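Local coordinates for protein 1-pyrroline-5-carboxylate dehydrogenase (PDB 1UZB) that probably catalyses the NAD+-dependent oxidation of glutamate semialdehyde, the open form of 1-pyrroline-5-carboxylate, to glutamate, at residues G448-K453 against Y470-I475; N293-D298 against S323-L328; A301-A306 against E336-R341. One frame throughout, in Å; residues are numbered along the deposited sequence.

Interaction 1 of 3, residues G448-K453 against Y470-I475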
ATOM      1  N   GLY A 448      28.075 -20.469 -10.878  1.00  3.86           N
ATOM      2  CA  GLY A 448      27.909 -19.520 -11.955  1.00  4.59           C
ATOM      3  C   GLY A 448      27.785 -20.195 -13.302  1.00  3.65           C
ATOM      4  O   GLY A 448      28.163 -21.359 -13.474  1.00  4.02           O
ATOM      5  N   VAL A 449      27.220 -19.461 -14.255  1.00  3.62           N
ATOM      6  CA  VAL A 449      27.081 -19.940 -15.620  1.00  4.31           C
ATOM      7  C   VAL A 449      27.383 -18.814 -16.591  1.00  4.54           C
ATOM      8  O   VAL A 449      26.835 -17.715 -16.460  1.00  5.61           O
ATOM      9  CB  VAL A 449      25.651 -20.427 -15.948  1.00  4.10           C
ATOM     10  CG1 VAL A 449      25.582 -20.875 -17.410  1.00  5.19           C
ATOM     11  CG2 VAL A 449      25.253 -21.570 -15.032  1.00  4.81           C
ATOM     12  N   TYR A 450      28.290 -19.073 -17.526  1.00  5.19           N
ATOM     13  CA  TYR A 450      28.586 -18.118 -18.586  1.00  4.68           C
ATOM     14  C   TYR A 450      27.984 -18.771 -19.822  1.00  4.98           C
ATOM     15  O   TYR A 450      28.391 -19.870 -20.224  1.00  4.74           O
ATOM     16  CB  TYR A 450      30.087 -17.895 -18.781  1.00  4.73           C
ATOM     17  CG  TYR A 450      30.665 -16.863 -17.840  1.00  3.83           C
ATOM     18  CD1 TYR A 450      31.077 -17.217 -16.560  1.00  5.28           C
ATOM     19  CD2 TYR A 450      30.777 -15.520 -18.223  1.00  5.36           C
ATOM     20  CE1 TYR A 450      31.589 -16.268 -15.677  1.00  6.18           C
ATOM     21  CE2 TYR A 450      31.287 -14.561 -17.345  1.00  5.05           C
ATOM     22  CZ  TYR A 450      31.692 -14.946 -16.076  1.00  6.21           C
ATOM     23  OH  TYR A 450      32.221 -14.020 -15.206  1.00  6.27           O
ATOM     24  N   SER A 451      26.982 -18.107 -20.387  1.00  5.50           N
ATOM     25  CA  SER A 451      26.277 -18.596 -21.561  1.00  5.89           C
ATOM     26  C   SER A 451      25.410 -17.481 -22.122  1.00  5.49           C
ATOM     27  O   SER A 451      24.970 -16.599 -21.384  1.00  6.58           O
ATOM     28  CB  SER A 451      25.373 -19.776 -21.184  1.00  6.33           C
ATOM     29  OG  SER A 451      24.548 -20.157 -22.279  1.00  6.44           O
ATOM     30  N   ARG A 452      25.171 -17.518 -23.429  1.00  6.77           N
ATOM     31  CA  ARG A 452      24.314 -16.528 -24.069  1.00  6.19           C
ATOM     32  C   ARG A 452      22.946 -17.156 -24.341  1.00  7.31           C
ATOM     33  O   ARG A 452      21.986 -16.456 -24.669  1.00  9.31           O
ATOM     34  CB  ARG A 452      24.910 -16.055 -25.396  1.00  8.71           C
ATOM     35  CG  ARG A 452      26.094 -15.105 -25.298  1.00 10.45           C
ATOM     36  CD  ARG A 452      26.378 -14.522 -26.683  1.00 12.41           C
ATOM     37  NE  ARG A 452      27.476 -13.558 -26.719  1.00 14.63           N
ATOM     38  CZ  ARG A 452      28.750 -13.870 -26.933  1.00 14.18           C
ATOM     39  NH1 ARG A 452      29.673 -12.915 -26.947  1.00 16.25           N
ATOM     40  NH2 ARG A 452      29.108 -15.130 -27.141  1.00 13.08           N
ATOM     41  N   LYS A 453      22.854 -18.475 -24.203  1.00  7.37           N
ATOM     42  CA  LYS A 453      21.600 -19.171 -24.467  1.00  6.02           C
ATOM     43  C   LYS A 453      20.623 -19.020 -23.310  1.00  6.96           C
ATOM     44  O   LYS A 453      20.861 -19.523 -22.215  1.00  6.73           O
ATOM     45  CB  LYS A 453      21.874 -20.650 -24.751  1.00  7.33           C
ATOM     46  CG  LYS A 453      20.647 -21.413 -25.220  1.00  9.28           C
ATOM     47  CD  LYS A 453      21.015 -22.799 -25.722  1.00 12.61           C
ATOM     48  CE  LYS A 453      19.773 -23.582 -26.110  1.00 15.43           C
ATOM     49  NZ  LYS A 453      18.955 -22.840 -27.110  1.00 17.42           N
ATOM     50  N   TYR A 470      25.040 -17.020 -10.109  1.00  4.12           N
ATOM     51  CA  TYR A 470      25.348 -15.831 -10.894  1.00  4.06           C
ATOM     52  C   TYR A 470      25.542 -16.157 -12.368  1.00  3.21           C
ATOM     53  O   TYR A 470      26.226 -17.132 -12.711  1.00  4.54           O
ATOM     54  CB  TYR A 470      26.621 -15.168 -10.367  1.00  4.41           C
ATOM     55  CG  TYR A 470      26.592 -14.874  -8.886  1.00  4.76           C
ATOM     56  CD1 TYR A 470      26.910 -15.858  -7.947  1.00  4.82           C
ATOM     57  CD2 TYR A 470      26.236 -13.610  -8.421  1.00  5.01           C
ATOM     58  CE1 TYR A 470      26.874 -15.584  -6.573  1.00  5.39           C
ATOM     59  CE2 TYR A 470      26.199 -13.327  -7.066  1.00  5.44           C
ATOM     60  CZ  TYR A 470      26.518 -14.313  -6.144  1.00  5.91           C
ATOM     61  OH  TYR A 470      26.489 -14.021  -4.799  1.00  7.16           O
ATOM     62  N   PHE A 471      24.954 -15.336 -13.238  1.00  4.09           N
ATOM     63  CA  PHE A 471      25.073 -15.539 -14.676  1.00  3.45           C
ATOM     64  C   PHE A 471      25.901 -14.446 -15.346  1.00  3.89           C
ATOM     65  O   PHE A 471      25.623 -13.251 -15.194  1.00  4.73           O
ATOM     66  CB  PHE A 471      23.698 -15.587 -15.350  1.00  4.84           C
ATOM     67  CG  PHE A 471      22.799 -16.675 -14.845  1.00  4.35           C
ATOM     68  CD1 PHE A 471      23.319 -17.877 -14.370  1.00  4.60           C
ATOM     69  CD2 PHE A 471      21.419 -16.511 -14.883  1.00  5.02           C
ATOM     70  CE1 PHE A 471      22.474 -18.898 -13.943  1.00  3.99           C
ATOM     71  CE2 PHE A 471      20.565 -17.523 -14.461  1.00  3.51           C
ATOM     72  CZ  PHE A 471      21.094 -18.723 -13.989  1.00  4.17           C
ATOM     73  N   ASN A 472      26.911 -14.876 -16.095  1.00  4.44           N
ATOM     74  CA  ASN A 472      27.796 -13.987 -16.834  1.00  3.55           C
ATOM     75  C   ASN A 472      28.522 -12.939 -16.003  1.00  4.66           C
ATOM     76  O   ASN A 472      28.706 -11.798 -16.427  1.00  5.50           O
ATOM     77  CB  ASN A 472      27.024 -13.359 -17.999  1.00  4.70           C
ATOM     78  CG  ASN A 472      26.599 -14.402 -19.015  1.00  6.12           C
ATOM     79  OD1 ASN A 472      27.385 -15.294 -19.354  1.00  5.70           O
ATOM     80  ND2 ASN A 472      25.366 -14.313 -19.497  1.00  6.28           N
ATOM     81  N   ARG A 473      28.957 -13.368 -14.821  1.00  4.89           N
ATOM     82  CA  ARG A 473      29.712 -12.536 -13.897  1.00  4.20           C
ATOM     83  C   ARG A 473      30.354 -13.415 -12.824  1.00  4.51           C
ATOM     84  O   ARG A 473      30.038 -14.599 -12.709  1.00  5.07           O
ATOM     85  CB  ARG A 473      28.819 -11.484 -13.235  1.00  4.15           C
ATOM     86  CG  ARG A 473      27.590 -12.040 -12.546  1.00  4.89           C
ATOM     87  CD  ARG A 473      27.191 -11.168 -11.369  1.00  5.34           C
ATOM     88  NE  ARG A 473      28.083 -11.400 -10.237  1.00  4.84           N
ATOM     89  CZ  ARG A 473      28.087 -10.692  -9.111  1.00  5.21           C
ATOM     90  NH1 ARG A 473      27.245  -9.680  -8.950  1.00  5.54           N
ATOM     91  NH2 ARG A 473      28.923 -11.017  -8.134  1.00  5.76           N
ATOM     92  N   LYS A 474      31.253 -12.825 -12.041  1.00  4.26           N
ATOM     93  CA  LYS A 474      31.957 -13.541 -10.977  1.00  4.30           C
ATOM     94  C   LYS A 474      30.966 -14.113  -9.964  1.00  4.36           C
ATOM     95  O   LYS A 474      29.860 -13.589  -9.799  1.00  4.51           O
ATOM     96  CB  LYS A 474      32.930 -12.594 -10.267  1.00  5.31           C
ATOM     97  CG  LYS A 474      32.230 -11.469  -9.526  1.00  6.19           C
ATOM     98  CD  LYS A 474      33.199 -10.520  -8.844  1.00  9.78           C
ATOM     99  CE  LYS A 474      32.435  -9.520  -7.981  1.00 11.50           C
ATOM    100  NZ  LYS A 474      33.324  -8.624  -7.188  1.00 17.28           N
ATOM    101  N   ILE A 475      31.361 -15.181  -9.274  1.00  4.34           N
ATOM    102  CA  ILE A 475      30.473 -15.801  -8.295  1.00  5.16           C
ATOM    103  C   ILE A 475      30.811 -15.461  -6.851  1.00  4.45           C
ATOM    104  O   ILE A 475      30.198 -15.984  -5.924  1.00  5.49           O
ATOM    105  CB  ILE A 475      30.430 -17.340  -8.467  1.00  4.75           C
ATOM    106  CG1 ILE A 475      31.793 -17.967  -8.154  1.00  4.93           C
ATOM    107  CG2 ILE A 475      30.006 -17.665  -9.888  1.00  5.78           C
ATOM    108  CD1 ILE A 475      31.759 -19.492  -8.112  1.00  6.81           C
TER

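Interaction 2 of 3, residues N293-D298 against S323-L328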
ATOM      1  N   ASN A 293      32.363 -24.675  -5.069  1.00  5.13           N
ATOM      2  CA  ASN A 293      31.678 -23.924  -6.106  1.00  3.94           C
ATOM      3  C   ASN A 293      32.212 -24.024  -7.515  1.00  4.25           C
ATOM      4  O   ASN A 293      33.417 -23.912  -7.761  1.00  4.52           O
ATOM      5  CB  ASN A 293      31.608 -22.463  -5.682  1.00  4.20           C
ATOM      6  CG  ASN A 293      31.381 -22.309  -4.196  1.00  3.88           C
ATOM      7  OD1 ASN A 293      30.411 -22.828  -3.637  1.00  4.05           O
ATOM      8  ND2 ASN A 293      32.282 -21.596  -3.543  1.00  3.52           N
ATOM      9  N   ALA A 294      31.281 -24.193  -8.447  1.00  3.72           N
ATOM     10  CA  ALA A 294      31.629 -24.319  -9.845  1.00  4.27           C
ATOM     11  C   ALA A 294      31.060 -23.233 -10.738  1.00  4.24           C
ATOM     12  O   ALA A 294      30.014 -22.640 -10.453  1.00  4.69           O
ATOM     13  CB  ALA A 294      31.167 -25.673 -10.370  1.00  7.84           C
ATOM     14  N   ILE A 295      31.785 -22.972 -11.817  1.00  5.10           N
ATOM     15  CA  ILE A 295      31.338 -22.049 -12.842  1.00  4.88           C
ATOM     16  C   ILE A 295      31.274 -22.926 -14.087  1.00  5.28           C
ATOM     17  O   ILE A 295      32.244 -23.623 -14.425  1.00  5.66           O
ATOM     18  CB  ILE A 295      32.327 -20.902 -13.121  1.00  4.88           C
ATOM     19  CG1 ILE A 295      32.305 -19.902 -11.958  1.00  4.91           C
ATOM     20  CG2 ILE A 295      31.953 -20.211 -14.435  1.00  6.26           C
ATOM     21  CD1 ILE A 295      33.311 -18.783 -12.086  1.00  6.72           C
ATOM     22  N   ILE A 296      30.121 -22.917 -14.738  1.00  4.67           N
ATOM     23  CA  ILE A 296      29.903 -23.668 -15.964  1.00  5.12           C
ATOM     24  C   ILE A 296      30.025 -22.700 -17.126  1.00  5.06           C
ATOM     25  O   ILE A 296      29.518 -21.583 -17.054  1.00  5.12           O
ATOM     26  CB  ILE A 296      28.469 -24.247 -16.040  1.00  4.22           C
ATOM     27  CG1 ILE A 296      28.250 -25.299 -14.950  1.00  5.21           C
ATOM     28  CG2 ILE A 296      28.218 -24.838 -17.431  1.00  5.38           C
ATOM     29  CD1 ILE A 296      26.806 -25.761 -14.834  1.00  4.57           C
ATOM     30  N   VAL A 297      30.701 -23.116 -18.190  1.00  5.09           N
ATOM     31  CA  VAL A 297      30.801 -22.279 -19.378  1.00  5.16           C
ATOM     32  C   VAL A 297      30.440 -23.152 -20.573  1.00  6.34           C
ATOM     33  O   VAL A 297      30.993 -24.240 -20.730  1.00  6.60           O
ATOM     34  CB  VAL A 297      32.220 -21.715 -19.607  1.00  3.70           C
ATOM     35  CG1 VAL A 297      32.198 -20.758 -20.797  1.00  6.20           C
ATOM     36  CG2 VAL A 297      32.714 -20.996 -18.366  1.00  5.66           C
ATOM     37  N   ASP A 298      29.491 -22.709 -21.396  1.00  6.63           N
ATOM     38  CA  ASP A 298      29.147 -23.491 -22.579  1.00  7.61           C
ATOM     39  C   ASP A 298      29.686 -22.812 -23.835  1.00  7.58           C
ATOM     40  O   ASP A 298      30.286 -21.740 -23.759  1.00  7.27           O
ATOM     41  CB  ASP A 298      27.634 -23.780 -22.686  1.00  8.26           C
ATOM     42  CG  ASP A 298      26.788 -22.545 -22.928  1.00  7.78           C
ATOM     43  OD1 ASP A 298      27.243 -21.610 -23.615  1.00  8.12           O
ATOM     44  OD2 ASP A 298      25.634 -22.539 -22.448  1.00  8.52           O
ATOM     45  N   SER A 323      32.878 -18.876  -1.279  1.00  5.34           N
ATOM     46  CA  SER A 323      32.216 -18.635  -2.559  1.00  5.38           C
ATOM     47  C   SER A 323      33.149 -18.780  -3.763  1.00  4.54           C
ATOM     48  O   SER A 323      32.710 -18.646  -4.904  1.00  5.27           O
ATOM     49  CB  SER A 323      31.641 -17.217  -2.573  1.00  6.96           C
ATOM     50  OG  SER A 323      32.690 -16.262  -2.466  1.00  8.55           O
ATOM     51  N   ALA A 324      34.429 -19.039  -3.513  1.00  5.02           N
ATOM     52  CA  ALA A 324      35.413 -19.150  -4.587  1.00  4.76           C
ATOM     53  C   ALA A 324      35.136 -20.235  -5.618  1.00  4.60           C
ATOM     54  O   ALA A 324      34.679 -21.331  -5.288  1.00  5.32           O
ATOM     55  CB  ALA A 324      36.804 -19.366  -3.992  1.00  6.28           C
ATOM     56  N   ALA A 325      35.419 -19.926  -6.877  1.00  3.89           N
ATOM     57  CA  ALA A 325      35.254 -20.915  -7.929  1.00  4.36           C
ATOM     58  C   ALA A 325      36.435 -21.877  -7.829  1.00  5.28           C
ATOM     59  O   ALA A 325      37.568 -21.505  -8.130  1.00  5.76           O
ATOM     60  CB  ALA A 325      35.243 -20.246  -9.297  1.00  5.96           C
ATOM     61  N   SER A 326      36.172 -23.101  -7.379  1.00  4.58           N
ATOM     62  CA  SER A 326      37.220 -24.110  -7.273  1.00  3.97           C
ATOM     63  C   SER A 326      37.026 -25.169  -8.355  1.00  5.32           C
ATOM     64  O   SER A 326      37.861 -26.059  -8.528  1.00  5.65           O
ATOM     65  CB  SER A 326      37.221 -24.761  -5.884  1.00  5.50           C
ATOM     66  OG  SER A 326      35.966 -25.330  -5.565  1.00  5.89           O
ATOM     67  N   ARG A 327      35.912 -25.076  -9.078  1.00  4.62           N
ATOM     68  CA  ARG A 327      35.626 -25.998 -10.168  1.00  4.12           C
ATOM     69  C   ARG A 327      35.229 -25.196 -11.399  1.00  4.57           C
ATOM     70  O   ARG A 327      34.465 -24.232 -11.301  1.00  5.09           O
ATOM     71  CB  ARG A 327      34.484 -26.958  -9.807  1.00  5.65           C
ATOM     72  CG  ARG A 327      34.772 -27.894  -8.641  1.00  5.97           C
ATOM     73  CD  ARG A 327      33.633 -28.891  -8.461  1.00  5.95           C
ATOM     74  NE  ARG A 327      32.380 -28.219  -8.128  1.00  5.44           N
ATOM     75  CZ  ARG A 327      31.172 -28.710  -8.386  1.00  5.42           C
ATOM     76  NH1 ARG A 327      30.094 -28.016  -8.041  1.00  5.53           N
ATOM     77  NH2 ARG A 327      31.037 -29.881  -8.999  1.00  6.61           N
ATOM     78  N   LEU A 328      35.775 -25.578 -12.550  1.00  4.80           N
ATOM     79  CA  LEU A 328      35.449 -24.938 -13.821  1.00  4.93           C
ATOM     80  C   LEU A 328      34.942 -26.075 -14.697  1.00  5.07           C
ATOM     81  O   LEU A 328      35.704 -26.963 -15.073  1.00  5.76           O
ATOM     82  CB  LEU A 328      36.686 -24.288 -14.450  1.00  5.79           C
ATOM     83  CG  LEU A 328      36.444 -23.666 -15.828  1.00  4.54           C
ATOM     84  CD1 LEU A 328      35.366 -22.589 -15.740  1.00  6.20           C
ATOM     85  CD2 LEU A 328      37.739 -23.080 -16.351  1.00  5.56           C
TER
HETATM   86  O   HOH W   1      34.683 -23.532  -3.781  1.00  6.16           O

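Interaction 3 of 3, residues A301-A306 against E336-R341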
ATOM      1  N   ALA A 301      29.011 -18.893 -24.798  1.00  7.69           N
ATOM      2  CA  ALA A 301      29.492 -17.811 -23.949  1.00  8.41           C
ATOM      3  C   ALA A 301      30.526 -16.879 -24.560  1.00  8.12           C
ATOM      4  O   ALA A 301      31.143 -17.178 -25.581  1.00  8.92           O
ATOM      5  CB  ALA A 301      30.054 -18.399 -22.660  1.00  8.77           C
ATOM      6  N   ASP A 302      30.685 -15.725 -23.921  1.00  8.26           N
ATOM      7  CA  ASP A 302      31.702 -14.758 -24.307  1.00  7.61           C
ATOM      8  C   ASP A 302      32.902 -15.338 -23.552  1.00  7.61           C
ATOM      9  O   ASP A 302      33.023 -15.181 -22.335  1.00  7.41           O
ATOM     10  CB  ASP A 302      31.337 -13.366 -23.780  1.00  8.90           C
ATOM     11  CG  ASP A 302      32.423 -12.337 -24.026  1.00 11.10           C
ATOM     12  OD1 ASP A 302      32.090 -11.131 -24.055  1.00 13.11           O
ATOM     13  OD2 ASP A 302      33.605 -12.720 -24.177  1.00 10.12           O
ATOM     14  N   PHE A 303      33.767 -16.041 -24.275  1.00  7.17           N
ATOM     15  CA  PHE A 303      34.923 -16.702 -23.674  1.00  6.96           C
ATOM     16  C   PHE A 303      35.893 -15.785 -22.942  1.00  7.49           C
ATOM     17  O   PHE A 303      36.485 -16.184 -21.940  1.00  7.99           O
ATOM     18  CB  PHE A 303      35.670 -17.504 -24.742  1.00  8.61           C
ATOM     19  CG  PHE A 303      34.843 -18.595 -25.382  1.00  8.64           C
ATOM     20  CD1 PHE A 303      35.111 -19.005 -26.685  1.00 10.04           C
ATOM     21  CD2 PHE A 303      33.811 -19.223 -24.685  1.00  9.47           C
ATOM     22  CE1 PHE A 303      34.372 -20.018 -27.287  1.00 10.76           C
ATOM     23  CE2 PHE A 303      33.063 -20.244 -25.281  1.00  9.75           C
ATOM     24  CZ  PHE A 303      33.344 -20.641 -26.584  1.00  9.88           C
ATOM     25  N   ASP A 304      36.072 -14.563 -23.432  1.00  8.47           N
ATOM     26  CA  ASP A 304      36.980 -13.641 -22.762  1.00  8.54           C
ATOM     27  C   ASP A 304      36.370 -13.166 -21.450  1.00  8.26           C
ATOM     28  O   ASP A 304      37.051 -13.089 -20.426  1.00  7.94           O
ATOM     29  CB  ASP A 304      37.305 -12.450 -23.662  1.00 11.27           C
ATOM     30  CG  ASP A 304      38.103 -12.854 -24.883  1.00 14.22           C
ATOM     31  OD1 ASP A 304      39.070 -13.630 -24.724  1.00 14.52           O
ATOM     32  OD2 ASP A 304      37.767 -12.394 -25.995  1.00 18.38           O
ATOM     33  N   LEU A 305      35.079 -12.859 -21.485  1.00  7.37           N
ATOM     34  CA  LEU A 305      34.378 -12.413 -20.290  1.00  7.30           C
ATOM     35  C   LEU A 305      34.407 -13.539 -19.262  1.00  6.95           C
ATOM     36  O   LEU A 305      34.646 -13.307 -18.078  1.00  7.25           O
ATOM     37  CB  LEU A 305      32.927 -12.074 -20.623  1.00  8.37           C
ATOM     38  CG  LEU A 305      32.117 -11.446 -19.485  1.00  8.37           C
ATOM     39  CD1 LEU A 305      32.534  -9.990 -19.300  1.00  9.49           C
ATOM     40  CD2 LEU A 305      30.634 -11.534 -19.806  1.00  9.52           C
ATOM     41  N   ALA A 306      34.168 -14.763 -19.724  1.00  6.48           N
ATOM     42  CA  ALA A 306      34.164 -15.923 -18.843  1.00  6.35           C
ATOM     43  C   ALA A 306      35.526 -16.153 -18.190  1.00  6.64           C
ATOM     44  O   ALA A 306      35.613 -16.353 -16.983  1.00  5.91           O
ATOM     45  CB  ALA A 306      33.746 -17.164 -19.616  1.00  5.89           C
ATOM     46  N   GLU A 336      38.626 -26.073 -24.946  1.00 10.27           N
ATOM     47  CA  GLU A 336      39.878 -25.492 -25.416  1.00 11.13           C
ATOM     48  C   GLU A 336      39.890 -23.963 -25.379  1.00 10.29           C
ATOM     49  O   GLU A 336      40.805 -23.358 -24.821  1.00  9.70           O
ATOM     50  CB  GLU A 336      40.191 -25.992 -26.831  1.00 13.22           C
ATOM     51  CG  GLU A 336      41.586 -25.651 -27.337  1.00 18.96           C
ATOM     52  CD  GLU A 336      41.776 -24.173 -27.615  1.00 21.00           C
ATOM     53  OE1 GLU A 336      40.986 -23.609 -28.402  1.00 23.81           O
ATOM     54  OE2 GLU A 336      42.718 -23.577 -27.051  1.00 25.57           O
ATOM     55  N   PRO A 337      38.871 -23.315 -25.963  1.00 10.92           N
ATOM     56  CA  PRO A 337      38.849 -21.847 -25.953  1.00 10.59           C
ATOM     57  C   PRO A 337      38.909 -21.201 -24.570  1.00 10.18           C
ATOM     58  O   PRO A 337      39.661 -20.249 -24.353  1.00  9.62           O
ATOM     59  CB  PRO A 337      37.545 -21.518 -26.691  1.00 12.20           C
ATOM     60  CG  PRO A 337      37.354 -22.685 -27.588  0.50 11.06           C
ATOM     61  CD  PRO A 337      37.695 -23.833 -26.681  1.00 11.57           C
ATOM     62  N   VAL A 338      38.123 -21.715 -23.634  1.00  8.46           N
ATOM     63  CA  VAL A 338      38.102 -21.140 -22.300  1.00  8.33           C
ATOM     64  C   VAL A 338      39.339 -21.489 -21.482  1.00  7.95           C
ATOM     65  O   VAL A 338      39.909 -20.623 -20.821  1.00  8.53           O
ATOM     66  CB  VAL A 338      36.832 -21.565 -21.529  1.00  7.72           C
ATOM     67  CG1 VAL A 338      36.846 -20.973 -20.126  1.00  9.03           C
ATOM     68  CG2 VAL A 338      35.597 -21.086 -22.281  1.00  8.96           C
ATOM     69  N   LEU A 339      39.770 -22.745 -21.532  1.00  8.11           N
ATOM     70  CA  LEU A 339      40.941 -23.141 -20.764  1.00  8.64           C
ATOM     71  C   LEU A 339      42.184 -22.388 -21.217  1.00  9.01           C
ATOM     72  O   LEU A 339      42.982 -21.951 -20.395  1.00  8.16           O
ATOM     73  CB  LEU A 339      41.170 -24.651 -20.863  1.00  9.70           C
ATOM     74  CG  LEU A 339      42.341 -25.187 -20.032  1.00 10.43           C
ATOM     75  CD1 LEU A 339      42.201 -24.750 -18.575  1.00 12.84           C
ATOM     76  CD2 LEU A 339      42.378 -26.706 -20.132  1.00 11.65           C
ATOM     77  N   GLU A 340      42.346 -22.216 -22.524  1.00  8.91           N
ATOM     78  CA  GLU A 340      43.511 -21.500 -23.020  1.00 10.38           C
ATOM     79  C   GLU A 340      43.504 -20.062 -22.502  1.00  9.21           C
ATOM     80  O   GLU A 340      44.542 -19.535 -22.106  1.00  9.79           O
ATOM     81  CB  GLU A 340      43.543 -21.526 -24.555  1.00 13.45           C
ATOM     82  CG  GLU A 340      42.410 -20.784 -25.239  1.00 19.34           C
ATOM     83  CD  GLU A 340      42.853 -19.460 -25.833  1.00 23.48           C
ATOM     84  OE1 GLU A 340      43.389 -18.617 -25.084  1.00 26.37           O
ATOM     85  OE2 GLU A 340      42.663 -19.262 -27.052  1.00 24.78           O
ATOM     86  N   ARG A 341      42.333 -19.433 -22.491  1.00  8.39           N
ATOM     87  CA  ARG A 341      42.213 -18.058 -22.012  1.00  8.39           C
ATOM     88  C   ARG A 341      42.437 -17.952 -20.505  1.00  7.28           C
ATOM     89  O   ARG A 341      43.065 -17.007 -20.028  1.00  8.13           O
ATOM     90  CB  ARG A 341      40.840 -17.492 -22.380  1.00  7.89           C
ATOM     91  CG  ARG A 341      40.687 -17.180 -23.868  1.00  9.16           C
ATOM     92  CD  ARG A 341      39.260 -16.788 -24.210  1.00 10.35           C
ATOM     93  NE  ARG A 341      39.127 -16.289 -25.578  1.00 11.48           N
ATOM     94  CZ  ARG A 341      39.227 -17.038 -26.671  1.00 12.82           C
ATOM     95  NH1 ARG A 341      39.090 -16.482 -27.865  1.00 14.75           N
ATOM     96  NH2 ARG A 341      39.455 -18.340 -26.576  1.00 14.95           N
TER
HETATM   97  O   HOH W   2      38.842 -13.723 -28.039  1.00 25.51           O

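Interaction 1 of 3, residues G448-K453 against Y470-I475
N472 and Y450 both place CG anti to their own carbonyl carbon (chi1 -65° and -85°), which sends the amide toward S451 and the phenol ring the other way, against the N472-R473 backbone. The two side chains slide past each other, ring and amide planes 62° apart. N472 CA sits over one ring face, 3.9 Å from the Y450 centroid, in a CH-pi contact; Y450 OH packs 3.1 Å from R473 C. Replacing Y450 by an alanine would probably open a gap beside this backbone and leave the turn at N472 less firmly held. The N472 amide grips the S451 main chain twice: OD1 accepts from S451 N at 3.0 Å, and ND2 donates to S451 O at 3.0 Å, with that oxygen in the amide plane. Before it runs the parallel ladder, V449 N to Y470 O at 3.0 Å and N472 N to V449 O at 2.9 Å, while V449 CB and F471 CD1 pack at 3.8 Å. R473 NH1 forms a salt bridge with E165 of the second subunit, whose strand pairs with Y470 and F471. The side-chain amide stands in for a neighbouring peptide, satisfying both backbone groups of S451 where strand 468-471 ends.

Interaction 2 of 3, residues N293-D298 against S323-L328
N293 O takes two successive backbone N-H groups, S326 N at 2.9 Å and R327 N at 3.1 Å, a doubled acceptance consistent with a bulge in the parallel pairing of strands 293-297 and 325-331. The ladder then becomes regular, with I295 N bonded to R327 O at 3.0 Å.

Polar side chains add to this. N293 ND2 donates to A324 O at 3.0 Å, coming from above the carbonyl plane, and also to C322 O, while OD1 accepts from T446 N; the carboxamide is thus fixed at both ends. A water accepts from N293 N at 2.9 Å and hydrogen-bonds to S326 OG. R327 bends at chi3 (-63°), folding its guanidinium so that one face lies on A294 CB, which is 3.5 Å from R327 NH1; NH1 and NH2 go on to A438 O and V437 O.

The apolar contacts have I295 CD1 against A325 CB at 3.7 Å, and V297 CG2 against L328 CD1 at 4.1 Å, the two side chains crossing at a slant.

The pair forms the two strands of a beta-alpha-beta crossover: its connecting helix 303-315 covers I295, A325 and L328, while helix 431-439 packs on I296 and, through its carbonyls, receives the R327 guanidinium.

Interaction 3 of 3, residues A301-A306 against E336-R341
R341 and D304 bridge two neighbouring helices, 332-346 and 303-315, that pack side by side on the seven-stranded sheet of this alpha/beta fold, A306 and V338 both touching V297. From CB the R341 chain runs out extended (chi2 173°): CG passes D304 OD1 at 4.0 Å, and CD comes closer to that oxygen and lies 3.7 Å from F303 CB. NE makes the salt bridge, 2.8 Å to D304 OD1, keeping that oxygen near the guanidinium plane while meeting the carboxylate from above its own plane. Here one guanidinium face rests over F303 CB. NH2 turns back to its own helix and donates to P337 O at 2.9 Å; E340 OE2 is near NH2 as well, but well out of the plane, so it contributes charge alone, completing a salt-bridge network of D304, R341 and E340. F303 CD2 meanwhile meets V338 CG2 at 3.5 Å, the two side chains crossing at about a right angle. The turn that presents F303 and D304 is capped by D302, whose OD2 accepts from L305 N at 3.1 Å. A water closes the ring between the charged partners, donating to D304 OD2 at 2.7 Å and accepting from R341 NH1 at 2.8 Å.

Overall arrangement
All three contacts belong to one side of the chain, their centres about 10 Å (1 and 2), 12 Å (1 and 3) and 13 Å (2 and 3) apart. Interactions 1 and 2 lie in the same seven-stranded sheet, where 325-331, 293-297, 446-450 and 468-471 are consecutive neighbours; G448 O to I296 N and S451 OG to D298 OD2 link them. Along the chain, interactions 2 and 3 interleave, since 301-306 follows 293-298 and 336-341 follows 323-328, and interaction 1 comes last. V297 packs on V338 and A306, and Y450 on A306, so the helices of interaction 3 cover strands of the other two. The sheet itself runs on into the second subunit beyond strand 468-471.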